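PDB 5A9C: polyhedrin from Antheraea mylitta cypovirus 4, which forms the microcrystalline occlusion bodies (polyhedra) of this insect virus, which in cypoviruses embed and protect virus particles, and is present here as a base-domain-deleted mutant. Local coordinates for residues V15-E18 with Q19-I23; F65-W68 with R69-L72; A99-M102 with H103-N107; Y199-Q202 with A203-V207. All coordinates share one frame; numbering follows the deposited sequence.

Contact 1: residues V15-E18 with Q19-I23; sequences VRRE and QQEII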
loop_
_atom_site.group_PDB
_atom_site.type_symbol
_atom_site.label_atom_id
_atom_site.label_comp_id
_atom_site.label_asym_id
_atom_site.label_seq_id
_atom_site.Cartn_x
_atom_site.Cartn_y
_atom_site.Cartn_z
ATOM N N VAL A 15 39.363 -28.093 -9.024
ATOM C CA VAL A 15 38.272 -27.301 -9.582
ATOM C C VAL A 15 36.956 -27.542 -8.844
ATOM O O VAL A 15 36.073 -26.687 -8.851
ATOM C CB VAL A 15 38.094 -27.546 -11.095
ATOM C CG1 VAL A 15 36.900 -26.766 -11.627
ATOM C CG2 VAL A 15 39.358 -27.154 -11.840
ATOM N N ARG A 16 36.826 -28.702 -8.208
ATOM C CA ARG A 16 35.666 -28.957 -7.362
ATOM C C ARG A 16 35.613 -27.913 -6.251
ATOM O O ARG A 16 34.555 -27.357 -5.952
ATOM C CB ARG A 16 35.715 -30.370 -6.770
ATOM C CG ARG A 16 34.597 -30.659 -5.768
ATOM C CD ARG A 16 34.521 -32.139 -5.431
ATOM N NE ARG A 16 35.774 -32.622 -4.857
ATOM C CZ ARG A 16 36.148 -33.895 -4.849
ATOM N NH1 ARG A 16 35.367 -34.825 -5.389
ATOM N NH2 ARG A 16 37.306 -34.239 -4.309
ATOM N N ARG A 17 36.769 -27.641 -5.655
ATOM C CA ARG A 17 36.871 -26.640 -4.605
ATOM C C ARG A 17 36.641 -25.243 -5.171
ATOM O O ARG A 17 35.888 -24.454 -4.608
ATOM C CB ARG A 17 38.240 -26.706 -3.933
ATOM C CG ARG A 17 38.351 -25.844 -2.681
ATOM C CD ARG A 17 39.795 -25.718 -2.221
ATOM N NE ARG A 17 39.897 -25.559 -0.772
ATOM C CZ ARG A 17 39.697 -24.416 -0.125
ATOM N NH1 ARG A 17 39.372 -23.318 -0.793
ATOM N NH2 ARG A 17 39.816 -24.371 1.195
ATOM N N GLU A 18 37.296 -24.942 -6.288
ATOM C CA GLU A 18 37.162 -23.634 -6.920
ATOM C C GLU A 18 35.708 -23.324 -7.254
ATOM O O GLU A 18 35.241 -22.205 -7.052
ATOM C CB GLU A 18 38.007 -23.557 -8.194
ATOM C CG GLU A 18 39.502 -23.678 -7.965
ATOM C CD GLU A 18 40.302 -23.491 -9.242
ATOM O OE1 GLU A 18 39.741 -22.965 -10.227
ATOM O OE2 GLU A 18 41.492 -23.869 -9.260
ATOM N N GLN A 19 35.000 -24.321 -7.773
ATOM C CA GLN A 19 33.603 -24.144 -8.141
ATOM C C GLN A 19 32.748 -23.876 -6.907
ATOM O O GLN A 19 31.861 -23.020 -6.930
ATOM C CB GLN A 19 33.083 -25.369 -8.890
ATOM C CG GLN A 19 31.684 -25.192 -9.457
ATOM C CD GLN A 19 31.238 -26.379 -10.284
ATOM O OE1 GLN A 19 31.724 -27.494 -10.101
ATOM N NE2 GLN A 19 30.313 -26.143 -11.207
ATOM N N GLN A 20 33.019 -24.606 -5.829
ATOM C CA GLN A 20 32.309 -24.391 -4.575
ATOM C C GLN A 20 32.612 -22.996 -4.027
ATOM O O GLN A 20 31.756 -22.361 -3.416
ATOM C CB GLN A 20 32.693 -25.457 -3.545
ATOM C CG GLN A 20 31.715 -25.567 -2.385
ATOM C CD GLN A 20 30.358 -26.081 -2.820
ATOM O OE1 GLN A 20 30.250 -27.155 -3.416
ATOM N NE2 GLN A 20 29.312 -25.316 -2.529
ATOM N N GLU A 21 33.840 -22.530 -4.247
ATOM C CA GLU A 21 34.233 -21.180 -3.852
ATOM C C GLU A 21 33.474 -20.132 -4.661
ATOM O O GLU A 21 33.009 -19.128 -4.121
ATOM C CB GLU A 21 35.739 -20.983 -4.021
ATOM C CG GLU A 21 36.581 -21.663 -2.952
ATOM C CD GLU A 21 38.063 -21.651 -3.283
ATOM O OE1 GLU A 21 38.421 -21.257 -4.414
ATOM O OE2 GLU A 21 38.869 -22.035 -2.412
ATOM N N ILE A 22 33.350 -20.369 -5.961
ATOM C CA ILE A 22 32.603 -19.460 -6.823
ATOM C C ILE A 22 31.122 -19.445 -6.461
ATOM O O ILE A 22 30.474 -18.399 -6.514
ATOM C CB ILE A 22 32.774 -19.820 -8.308
ATOM C CG1 ILE A 22 34.201 -19.508 -8.754
ATOM C CG2 ILE A 22 31.782 -19.046 -9.160
ATOM C CD1 ILE A 22 34.576 -18.048 -8.618
ATOM N N ILE A 23 30.593 -20.609 -6.093
ATOM C CA ILE A 23 29.201 -20.716 -5.668
ATOM C C ILE A 23 28.972 -19.925 -4.384
ATOM O O ILE A 23 27.970 -19.221 -4.249
ATOM C CB ILE A 23 28.782 -22.185 -5.472
ATOM C CG1 ILE A 23 28.591 -22.866 -6.831
ATOM C CG2 ILE A 23 27.500 -22.280 -4.654
ATOM C CD1 ILE A 23 28.482 -24.363 -6.749
#
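Gln19 N donates to Val15 O over 2.8 Å, its hydrogen reaching the acceptor at 158°. Glu21 N meets Arg17 O at the same 2.8 Å. Gln20 N to Arg16 O and Ile22 N to Glu18 O, the latter at 2.9 Å, complete four consecutive i to i+4 bonds. Such an unbroken series defines an alpha helix, and these are the opening turns of helix 15-29, a surface element whose first bonds are joined by one from Arg17 N to Asp14 OD1. One turn apart on this helix, Arg17 and Glu21 are placed as an i to i+4 salt bridge, but Arg17 NH1 and Glu21 OE2 are too close together in the model, so the exact geometry of their meeting is doubtful. Arg17 swings CG anti to its amide nitrogen (chi1 -171°) and stays extended to NE, while Glu21 comes back over the preceding turn, its CG 3.3 Å from Arg17 O. As modelled, the carboxylate lies at the guanidinium edge, with the two planes 76° apart. Ile22 CG1 lies 3.4 Å from Glu18 O. The side chains of Gln20 and Glu21 also touch Ile214, in a loop.

Contact 2: residues F65-W68 with R69-L72; sequences FLNW and RELL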
loop_
_atom_site.group_PDB
_atom_site.type_symbol
_atom_site.label_atom_id
_atom_site.label_comp_id
_atom_site.label_asym_id
_atom_site.label_seq_id
_atom_site.Cartn_x
_atom_site.Cartn_y
_atom_site.Cartn_z
ATOM N N PHE A 65 4.994 0.724 8.372
ATOM C CA PHE A 65 4.381 1.231 9.592
ATOM C C PHE A 65 3.545 0.128 10.211
ATOM O O PHE A 65 2.526 -0.282 9.656
ATOM C CB PHE A 65 3.511 2.463 9.336
ATOM C CG PHE A 65 2.705 2.893 10.542
ATOM C CD1 PHE A 65 3.311 3.544 11.602
ATOM C CD2 PHE A 65 1.344 2.633 10.616
ATOM C CE1 PHE A 65 2.579 3.934 12.712
ATOM C CE2 PHE A 65 0.605 3.025 11.724
ATOM C CZ PHE A 65 1.224 3.676 12.772
ATOM N N LEU A 66 3.995 -0.366 11.357
ATOM C CA LEU A 66 3.246 -1.370 12.089
ATOM C C LEU A 66 2.411 -0.680 13.157
ATOM O O LEU A 66 2.953 -0.060 14.073
ATOM C CB LEU A 66 4.200 -2.389 12.717
ATOM C CG LEU A 66 5.014 -3.194 11.695
ATOM C CD1 LEU A 66 6.137 -3.979 12.365
ATOM C CD2 LEU A 66 4.107 -4.117 10.883
ATOM N N ASN A 67 1.090 -0.764 13.027
ATOM C CA ASN A 67 0.203 -0.128 13.992
ATOM C C ASN A 67 0.107 -0.950 15.271
ATOM O O ASN A 67 0.540 -2.105 15.311
ATOM C CB ASN A 67 -1.188 0.113 13.396
ATOM C CG ASN A 67 -1.897 -1.173 13.031
ATOM O OD1 ASN A 67 -2.169 -2.005 13.892
ATOM N ND2 ASN A 67 -2.207 -1.338 11.750
ATOM N N TRP A 68 -0.459 -0.354 16.315
ATOM C CA TRP A 68 -0.448 -0.972 17.636
ATOM C C TRP A 68 -1.253 -2.271 17.699
ATOM O O TRP A 68 -0.936 -3.166 18.483
ATOM C CB TRP A 68 -0.926 0.017 18.706
ATOM C CG TRP A 68 -2.383 0.345 18.632
ATOM C CD1 TRP A 68 -2.964 1.338 17.898
ATOM C CD2 TRP A 68 -3.446 -0.321 19.322
ATOM N NE1 TRP A 68 -4.326 1.331 18.088
ATOM C CE2 TRP A 68 -4.647 0.321 18.957
ATOM C CE3 TRP A 68 -3.500 -1.397 20.212
ATOM C CZ2 TRP A 68 -5.888 -0.079 19.452
ATOM C CZ3 TRP A 68 -4.732 -1.794 20.702
ATOM C CH2 TRP A 68 -5.909 -1.136 20.320
ATOM N N ARG A 69 -2.286 -2.380 16.872
ATOM C CA ARG A 69 -3.112 -3.582 16.874
ATOM C C ARG A 69 -2.418 -4.732 16.142
ATOM O O ARG A 69 -2.560 -5.894 16.521
ATOM C CB ARG A 69 -4.508 -3.300 16.299
ATOM C CG ARG A 69 -4.543 -2.985 14.812
ATOM C CD ARG A 69 -5.825 -2.255 14.425
ATOM N NE ARG A 69 -5.795 -0.844 14.805
ATOM C CZ ARG A 69 -5.752 0.168 13.940
ATOM N NH1 ARG A 69 -5.748 -0.069 12.636
ATOM N NH2 ARG A 69 -5.728 1.418 14.381
ATOM N N GLU A 70 -1.659 -4.400 15.102
ATOM C CA GLU A 70 -0.860 -5.396 14.392
ATOM C C GLU A 70 0.219 -5.979 15.299
ATOM O O GLU A 70 0.584 -7.149 15.175
ATOM C CB GLU A 70 -0.204 -4.780 13.154
ATOM C CG GLU A 70 -1.156 -4.451 12.020
ATOM C CD GLU A 70 -0.441 -3.852 10.823
ATOM O OE1 GLU A 70 0.200 -2.793 10.981
ATOM O OE2 GLU A 70 -0.518 -4.443 9.724
ATOM N N LEU A 71 0.728 -5.154 16.208
ATOM C CA LEU A 71 1.835 -5.546 17.075
ATOM C C LEU A 71 1.388 -6.426 18.239
ATOM O O LEU A 71 2.215 -7.041 18.911
ATOM C CB LEU A 71 2.561 -4.308 17.607
ATOM C CG LEU A 71 3.455 -3.543 16.627
ATOM C CD1 LEU A 71 3.921 -2.234 17.240
ATOM C CD2 LEU A 71 4.651 -4.393 16.219
ATOM N N LEU A 72 0.083 -6.484 18.479
ATOM C CA LEU A 72 -0.444 -7.279 19.583
ATOM C C LEU A 72 -0.282 -8.775 19.351
ATOM O O LEU A 72 -0.363 -9.254 18.220
ATOM C CB LEU A 72 -1.920 -6.961 19.829
ATOM C CG LEU A 72 -2.269 -5.618 20.473
ATOM C CD1 LEU A 72 -3.774 -5.410 20.461
ATOM C CD2 LEU A 72 -1.728 -5.538 21.891
HETATM O O HOH W 1 -0.185 -0.459 8.950
HETATM O O HOH W 2 1.642 -2.548 8.374
#
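Asn67 and Glu70 exchange side-chain-to-backbone hydrogen bonds in the reciprocal pattern of a capping box, set where strand 61-66 gives way to a turn with helical backbone angles at 69-71 but without regular helix bonding. Asn67 N donates to Glu70 OE1 over 3.0 Å at 162°, using the carboxylate lone pair that faces away from OE2. In return Glu70 N gives its hydrogen to Asn67 OD1 at 2.7 Å, although a clash with Arg69 makes the place of that oxygen less sure. Asn67 CG lies between its own amide nitrogen and carbonyl carbon (chi1 63°), which turns the amide back over the following residues. Leu71 N closes the turn on Asn67 O at 3.2 Å. Beside this pair Leu66 crosses Leu71 at about a right angle, Leu66 CB to Leu71 CD2 4.1 Å.

The Arg69 guanidinium stacks, offset toward the rim, on the Asn67 amide, with planes 27° apart and OD1 less surely placed, and Arg69 NE reaches over the rim of one Trp68 face. Two waters lie between Phe65 O and Glu70 OE1, although other acceptors compete for their protons.

Farther out, Lys52 NZ bonds to Glu70 O and Leu72 O, and Tyr46 OH to Leu71 O, binding three carbonyls of the turn. Phe65 packs on Cys176 of the second subunit and Trp68 on its Asn178, placing this turn at a subunit interface. On its own chain Trp68 runs side by side with Leu72, whose CD1 is 3.7 Å from Trp68 CZ3.

Contact 3: residues A99-M102 with H103-N107; sequences ATNM and HGLNN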
loop_
_atom_site.group_PDB
_atom_site.type_symbol
_atom_site.label_atom_id
_atom_site.label_comp_id
_atom_site.label_asym_id
_atom_site.label_seq_id
_atom_site.Cartn_x
_atom_site.Cartn_y
_atom_site.Cartn_z
ATOM N N ALA A 99 10.498 4.280 16.926
ATOM C CA ALA A 99 9.281 3.921 17.636
ATOM C C ALA A 99 8.448 5.181 17.827
ATOM O O ALA A 99 8.831 6.080 18.573
ATOM C CB ALA A 99 9.609 3.293 18.973
ATOM N N THR A 100 7.322 5.244 17.134
ATOM C CA THR A 100 6.439 6.400 17.206
ATOM C C THR A 100 5.320 6.119 18.205
ATOM O O THR A 100 5.276 5.042 18.808
ATOM C CB THR A 100 5.858 6.733 15.817
ATOM O OG1 THR A 100 5.597 5.517 15.106
ATOM C CG2 THR A 100 6.855 7.561 15.008
ATOM N N ASN A 101 4.427 7.083 18.398
ATOM C CA ASN A 101 3.309 6.879 19.314
ATOM C C ASN A 101 2.171 6.125 18.636
ATOM O O ASN A 101 2.310 5.678 17.498
ATOM C CB ASN A 101 2.833 8.201 19.937
ATOM C CG ASN A 101 2.079 9.088 18.956
ATOM O OD1 ASN A 101 1.808 8.701 17.815
ATOM N ND2 ASN A 101 1.721 10.281 19.407
ATOM N N MET A 102 1.050 5.978 19.335
ATOM C CA MET A 102 -0.047 5.166 18.824
ATOM C C MET A 102 -0.555 5.658 17.469
ATOM O O MET A 102 -1.161 4.898 16.712
ATOM C CB MET A 102 -1.197 5.107 19.833
ATOM C CG MET A 102 -1.965 6.404 19.980
ATOM S SD MET A 102 -3.320 6.275 21.165
ATOM C CE MET A 102 -2.418 5.922 22.671
ATOM N N HIS A 103 -0.300 6.928 17.165
ATOM C CA HIS A 103 -0.789 7.535 15.930
ATOM C C HIS A 103 0.257 7.523 14.819
ATOM O O HIS A 103 -0.016 7.950 13.696
ATOM C CB HIS A 103 -1.254 8.970 16.189
ATOM C CG HIS A 103 -2.301 9.079 17.255
ATOM N ND1 HIS A 103 -3.645 8.933 16.996
ATOM C CD2 HIS A 103 -2.197 9.315 18.585
ATOM C CE1 HIS A 103 -4.327 9.073 18.121
ATOM N NE2 HIS A 103 -3.470 9.305 19.098
ATOM N N GLY A 104 1.450 7.031 15.133
ATOM C CA GLY A 104 2.537 7.013 14.172
ATOM C C GLY A 104 3.302 8.324 14.148
ATOM O O GLY A 104 4.014 8.628 13.189
ATOM N N LEU A 105 3.161 9.102 15.216
ATOM C CA LEU A 105 3.781 10.421 15.292
ATOM C C LEU A 105 5.049 10.405 16.141
ATOM O O LEU A 105 5.109 9.718 17.158
ATOM C CB LEU A 105 2.787 11.435 15.866
ATOM C CG LEU A 105 1.587 11.802 14.991
ATOM C CD1 LEU A 105 0.574 12.613 15.784
ATOM C CD2 LEU A 105 2.048 12.564 13.756
ATOM N N ASN A 106 6.058 11.166 15.722
ATOM C CA ASN A 106 7.282 11.310 16.506
ATOM C C ASN A 106 7.288 12.599 17.331
ATOM O O ASN A 106 8.286 12.949 17.962
ATOM C CB ASN A 106 8.539 11.187 15.633
ATOM C CG ASN A 106 8.489 12.066 14.399
ATOM O OD1 ASN A 106 8.055 13.216 14.453
ATOM N ND2 ASN A 106 8.940 11.525 13.273
ATOM N N ASN A 107 6.159 13.298 17.302
ATOM C CA ASN A 107 5.871 14.374 18.243
ATOM C C ASN A 107 4.391 14.287 18.586
ATOM O O ASN A 107 3.555 14.148 17.694
ATOM C CB ASN A 107 6.194 15.745 17.644
ATOM C CG ASN A 107 6.263 16.840 18.696
ATOM O OD1 ASN A 107 5.258 17.186 19.320
ATOM N ND2 ASN A 107 7.455 17.393 18.896
#
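Asn101 OD1 accepts two backbone hydrogens, from His103 N at 2.8 Å and from Leu105 N at 3.0 Å. The donors stand on opposite faces of the amide plane, both well out of it, so neither lies along a lone pair. The His103 bond makes an Asx turn, superimposed on a type I beta turn from Asn101 to Gly104 and followed by a G1 beta bulge at the end of strand 96-100. The bulge is evident from its bonds: Gly104 N reaches Asn101 O at 2.9 Å, while Asn101 N donates to Leu105 O at 3.0 Å and a straight 167°. Gly104 takes phi 85°, where a beta carbon would collide with the carbonyl oxygen before it. With Asn101 CG held between the amide nitrogen and carbonyl carbon (chi1 73°), OD1 sits inside the loop within range of both donors.

Several other polar groups find partners outside the turn. Asn101 O takes a second bond from Thr145 OG1, which also pairs with Thr100 OG1, and Asn144 ND2 serves Thr100 O. Asn106 ND2 bonds to Arg114 O and to Glu98 OE2. Met102 O, at the turn's tip, accepts from Asn178 ND2 of the second subunit, tying the loop to the trimer.

Van der Waals contact accompanies the network: Thr100 CB lies 3.4 Å from Leu105 O, and Thr100 CG2 is 4.0 Å from Asn106 CB. Met102 lies alongside His103 and lays CG over one ring face in a CH-pi contact, 3.6 Å from the centroid and nearest to CD2.

Contact 4: residues Y199-Q202 with A203-V207; sequences YIDQ and AGLIV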
loop_
_atom_site.group_PDB
_atom_site.type_symbol
_atom_site.label_atom_id
_atom_site.label_comp_id
_atom_site.label_asym_id
_atom_site.label_seq_id
_atom_site.Cartn_x
_atom_site.Cartn_y
_atom_site.Cartn_z
ATOM N N TYR A 199 19.872 -12.204 13.025
ATOM C CA TYR A 199 19.050 -12.237 14.229
ATOM C C TYR A 199 19.940 -12.137 15.462
ATOM O O TYR A 199 21.062 -12.635 15.469
ATOM C CB TYR A 199 18.179 -13.499 14.289
ATOM C CG TYR A 199 17.366 -13.594 15.562
ATOM C CD1 TYR A 199 16.275 -12.759 15.779
ATOM C CD2 TYR A 199 17.698 -14.508 16.556
ATOM C CE1 TYR A 199 15.534 -12.840 16.953
ATOM C CE2 TYR A 199 16.966 -14.592 17.725
ATOM C CZ TYR A 199 15.889 -13.758 17.921
ATOM O OH TYR A 199 15.167 -13.848 19.095
ATOM N N ILE A 200 19.432 -11.477 16.496
ATOM C CA ILE A 200 20.158 -11.321 17.752
ATOM C C ILE A 200 19.391 -12.056 18.839
ATOM O O ILE A 200 18.246 -11.707 19.132
ATOM C CB ILE A 200 20.271 -9.837 18.146
ATOM C CG1 ILE A 200 20.776 -9.012 16.962
ATOM C CG2 ILE A 200 21.172 -9.664 19.374
ATOM C CD1 ILE A 200 20.787 -7.523 17.221
ATOM N N ASP A 201 20.004 -13.081 19.425
ATOM C CA ASP A 201 19.302 -13.877 20.426
ATOM C C ASP A 201 19.175 -13.129 21.751
ATOM O O ASP A 201 19.700 -12.028 21.904
ATOM C CB ASP A 201 19.920 -15.278 20.599
ATOM C CG ASP A 201 21.206 -15.278 21.420
ATOM O OD1 ASP A 201 21.537 -14.261 22.065
ATOM O OD2 ASP A 201 21.881 -16.331 21.430
ATOM N N GLN A 202 18.468 -13.728 22.703
ATOM C CA GLN A 202 18.136 -13.040 23.949
ATOM C C GLN A 202 19.347 -12.715 24.824
ATOM O O GLN A 202 19.243 -11.919 25.759
ATOM C CB GLN A 202 17.077 -13.825 24.728
ATOM C CG GLN A 202 15.725 -13.840 24.029
ATOM C CD GLN A 202 14.697 -14.709 24.731
ATOM O OE1 GLN A 202 14.939 -15.225 25.822
ATOM N NE2 GLN A 202 13.540 -14.872 24.102
ATOM N N ALA A 203 20.490 -13.320 24.512
ATOM C CA ALA A 203 21.732 -13.022 25.219
ATOM C C ALA A 203 22.526 -11.934 24.499
ATOM O O ALA A 203 23.592 -11.527 24.955
ATOM C CB ALA A 203 22.576 -14.282 25.377
ATOM N N GLY A 204 21.998 -11.469 23.370
ATOM C CA GLY A 204 22.623 -10.395 22.622
ATOM C C GLY A 204 23.599 -10.873 21.565
ATOM O O GLY A 204 24.289 -10.069 20.940
ATOM N N LEU A 205 23.661 -12.183 21.360
ATOM C CA LEU A 205 24.586 -12.746 20.384
ATOM C C LEU A 205 23.993 -12.746 18.982
ATOM O O LEU A 205 22.801 -12.986 18.799
ATOM C CB LEU A 205 24.993 -14.170 20.776
ATOM C CG LEU A 205 25.836 -14.298 22.047
ATOM C CD1 LEU A 205 26.110 -15.760 22.379
ATOM C CD2 LEU A 205 27.136 -13.524 21.897
ATOM N N ILE A 206 24.836 -12.473 17.996
ATOM C CA ILE A 206 24.433 -12.586 16.602
ATOM C C ILE A 206 24.491 -14.055 16.203
ATOM O O ILE A 206 25.574 -14.628 16.062
ATOM C CB ILE A 206 25.342 -11.745 15.691
ATOM C CG1 ILE A 206 25.278 -10.271 16.105
ATOM C CG2 ILE A 206 24.945 -11.923 14.232
ATOM C CD1 ILE A 206 26.254 -9.385 15.370
ATOM N N VAL A 207 23.322 -14.663 16.028
ATOM C CA VAL A 207 23.229 -16.107 15.843
ATOM C C VAL A 207 22.766 -16.515 14.446
ATOM O O VAL A 207 22.621 -17.702 14.156
ATOM C CB VAL A 207 22.303 -16.746 16.895
ATOM C CG1 VAL A 207 22.903 -16.585 18.288
ATOM C CG2 VAL A 207 20.918 -16.121 16.832
#
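Asp201 N donates to Leu205 O over 2.9 Å, and Val207 N reaches Tyr199 O at 3.1 Å. Between these backbone rungs Ile200 and Ile206 form an antiparallel non-hydrogen-bonded pair, their CA atoms 4.6 Å apart and their side chains on the same face. Weaker CA-H...O contacts run from Ile200 CA to Leu205 O and from Ile206 CA to Tyr199 O.

Gly204 N bonds to Asp201 O at 2.8 Å, closing a type I turn; with Leu205 after it, glycine at phi 91° gives the G1 beta bulge of a tight hairpin joining the short, weakly bonded strands 199-200 and 206-208.

Side-chain polar bonds converge on one oxygen. Ala203 N reaches Asp201 OD1 at 2.8 Å, making an Asx turn, and Leu205 N reaches the same Asp201 OD1 at 3.1 Å from the other face; each stands about 50° out of the carboxylate plane. These donors fix the group's rotation, with CG between the backbone N and the carbonyl carbon (chi1 77°), bringing OD1 back over the turn. Tyr199 OH bonds to Glu185 OE2 and Gln202 NE2 to Tyr51 OH, tying the hairpin to helix 185-195 and strand 51-58.

The apolar contact is Val207 with Tyr199, side by side, Val207 CG2 at the ring edge 3.6 Å from Tyr199 CD2. Methyl-to-oxygen van der Waals contact brings Val207 CG1 3.3 Å from Asp201 OD2, and Ile200 CG2 packs on the Gly204 carbonyl group.

How the contacts relate
Contacts 2 and 3 are neighbours, their centres 12 Å apart. Phe65 CE1 touches Gly104 CA at 3.4 Å, so the ring at the end of strand 61-66 meets the turn glycine, and both contacts share Asn178 of the second subunit. Contact 4 stands about 24 Å from contact 2 and 27 Å from contact 3, centre to centre, yet repeats the type I turn, Asx turn and bulging glycine of contact 3. Contact 1 is farther off, with centres 45 and 50 Å from those of contacts 2 and 3, across the chain's centre. Its separation from contact 4 is about 31 Å between centres and about 19 Å between nearest atoms.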